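Local coordinates for protein triacylglycerol lipase (Clostridium botulinum, PDB 5AH1) that hydrolyses ester bonds as a zinc-binding lipase of the alpha/beta-hydrolase fold and also attacks synthetic polyesters, at residues 332-337 / 418-423. Sequence-based numbering, arbitrary orientation.
Sequences TTQATK and MPRIIN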
loop_
_atom_site.group_PDB
_atom_site.type_symbol
_atom_site.label_atom_id
_atom_site.label_comp_id
_atom_site.label_asym_id
_atom_site.label_seq_id
_atom_site.Cartn_x
_atom_site.Cartn_y
_atom_site.Cartn_z
ATOM N N THR A 332 9.758 6.407 -4.204
ATOM C CA THR A 332 9.506 7.424 -3.190
ATOM C C THR A 332 8.832 8.629 -3.847
ATOM O O THR A 332 9.328 9.140 -4.862
ATOM C CB THR A 332 10.840 7.887 -2.550
ATOM O OG1 THR A 332 11.464 6.776 -1.888
ATOM C CG2 THR A 332 10.606 9.017 -1.550
ATOM N N THR A 333 7.699 9.041 -3.286
ATOM C CA THR A 333 7.025 10.267 -3.682
ATOM C C THR A 333 7.314 11.362 -2.668
ATOM O O THR A 333 7.425 11.090 -1.465
ATOM C CB THR A 333 5.499 10.040 -3.818
ATOM O OG1 THR A 333 5.047 9.108 -2.820
ATOM C CG2 THR A 333 5.158 9.473 -5.183
ATOM N N GLN A 334 7.400 12.600 -3.149
ATOM C CA GLN A 334 7.616 13.770 -2.296
ATOM C C GLN A 334 6.808 14.939 -2.831
ATOM O O GLN A 334 6.781 15.152 -4.040
ATOM C CB GLN A 334 9.095 14.151 -2.262
ATOM C CG GLN A 334 9.344 15.437 -1.480
ATOM C CD GLN A 334 10.797 15.783 -1.336
ATOM O OE1 GLN A 334 11.687 15.016 -1.711
ATOM N NE2 GLN A 334 11.052 16.951 -0.770
ATOM N N ALA A 335 6.171 15.694 -1.936
ATOM C CA ALA A 335 5.454 16.898 -2.345
ATOM C C ALA A 335 5.565 18.015 -1.298
ATOM O O ALA A 335 4.747 18.933 -1.266
ATOM C CB ALA A 335 3.993 16.602 -2.686
ATOM N N THR A 336 6.604 17.946 -0.470
ATOM C CA THR A 336 6.951 19.018 0.452
ATOM C C THR A 336 8.249 19.721 0.061
ATOM O O THR A 336 9.056 19.207 -0.726
ATOM C CB THR A 336 7.119 18.499 1.891
ATOM O OG1 THR A 336 8.095 17.462 1.926
ATOM C CG2 THR A 336 5.802 17.963 2.439
ATOM N N LYS A 337 8.445 20.902 0.641
ATOM C CA LYS A 337 9.689 21.657 0.555
ATOM C C LYS A 337 10.069 22.091 1.955
ATOM O O LYS A 337 9.233 22.118 2.856
ATOM C CB LYS A 337 9.513 22.897 -0.328
ATOM C CG LYS A 337 8.418 23.838 0.148
ATOM C CD LYS A 337 8.233 25.036 -0.752
ATOM C CE LYS A 337 7.100 25.911 -0.230
ATOM N NZ LYS A 337 6.801 27.075 -1.116
ATOM N N MET A 418 14.680 3.501 -6.476
ATOM C CA MET A 418 14.605 4.120 -7.793
ATOM C C MET A 418 14.561 5.653 -7.685
ATOM O O MET A 418 14.356 6.204 -6.602
ATOM C CB MET A 418 13.401 3.538 -8.556
ATOM C CG MET A 418 13.449 2.018 -8.646
ATOM S SD MET A 418 14.909 1.397 -9.529
ATOM C CE MET A 418 14.540 1.889 -11.213
ATOM N N PRO A 419 14.774 6.352 -8.811
ATOM C CA PRO A 419 14.855 7.814 -8.763
ATOM C C PRO A 419 13.598 8.455 -8.162
ATOM O O PRO A 419 12.486 8.106 -8.546
ATOM C CB PRO A 419 15.070 8.198 -10.241
ATOM C CG PRO A 419 15.792 7.040 -10.805
ATOM C CD PRO A 419 15.155 5.843 -10.142
ATOM N N ARG A 420 13.781 9.383 -7.231
ATOM C CA ARG A 420 12.662 9.940 -6.481
ATOM C C ARG A 420 11.634 10.592 -7.397
ATOM O O ARG A 420 11.994 11.303 -8.334
ATOM C CB ARG A 420 13.161 10.961 -5.452
ATOM C CG ARG A 420 12.047 11.505 -4.562
ATOM C CD ARG A 420 12.552 12.242 -3.323
ATOM N NE ARG A 420 13.224 11.342 -2.403
ATOM C CZ ARG A 420 13.483 11.623 -1.135
ATOM N NH1 ARG A 420 13.095 12.775 -0.619
ATOM N NH2 ARG A 420 14.104 10.741 -0.377
ATOM N N ILE A 421 10.356 10.370 -7.089
ATOM C CA ILE A 421 9.268 10.948 -7.860
ATOM C C ILE A 421 8.868 12.235 -7.160
ATOM O O ILE A 421 7.991 12.250 -6.287
ATOM C CB ILE A 421 8.076 9.968 -8.008
ATOM C CG1 ILE A 421 8.544 8.580 -8.478
ATOM C CG2 ILE A 421 7.051 10.552 -8.965
ATOM C CD1 ILE A 421 7.398 7.545 -8.556
ATOM N N ILE A 422 9.561 13.314 -7.502
ATOM C CA ILE A 422 9.336 14.600 -6.854
ATOM C C ILE A 422 8.068 15.295 -7.375
ATOM O O ILE A 422 7.492 14.905 -8.397
ATOM C CB ILE A 422 10.552 15.539 -6.992
ATOM C CG1 ILE A 422 10.868 15.794 -8.464
ATOM C CG2 ILE A 422 11.766 14.944 -6.271
ATOM C CD1 ILE A 422 11.930 16.834 -8.694
ATOM N N ASN A 423 7.642 16.330 -6.651
ATOM C CA ASN A 423 6.458 17.116 -6.989
ATOM C C ASN A 423 5.217 16.254 -7.194
ATOM O O ASN A 423 4.385 16.560 -8.057
ATOM C CB ASN A 423 6.719 17.941 -8.254
ATOM C CG ASN A 423 7.940 18.818 -8.130
ATOM O OD1 ASN A 423 8.180 19.427 -7.089
ATOM N ND2 ASN A 423 8.734 18.875 -9.191
HETATM O O HOH W 1 11.639 6.705 -6.292
#
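Thr332 meets Arg420 and Ile421 across the contact. Its backbone O accepts a hydrogen bond from Ile421 N at 2.7 Å. With CG2 anti to the backbone N, the Thr332 methyl lies over one face of the Arg420 guanidinium, offset toward its rim, 3.6 Å from NE. A water bridges Thr332 N, from which it accepts, to Met418 O, to which it donates. Thr333 lies side by side with Ile421, and its CA-H points at Ile421 O (CA to O 3.4 Å); its OG1 turns to Asp384 and Ser228. Thr333 and Ile421 form a single parallel beta bridge, which carries on, beyond the ends of strands 327-331 and 415-417, the pairing of these neighbours in the parallel sheet of the alpha/beta-hydrolase fold. Gln334 N donates a hydrogen bond to the same Ile421 O, at 3.2 Å. Extended from an anti chi1 of 175°, the Gln334 side chain brings OE1 to the guanidinium edge, 2.9 Å from Arg420 NH1; the acceptor lies in the guanidinium plane, but the donor stands above the amide carbonyl plane, the two groups being turned 66° apart. Gln334 NE2 donates to Thr336 O at 3.0 Å, so that both ends of the amide are held, OE1 by Arg420 and NE2 by Thr336 O.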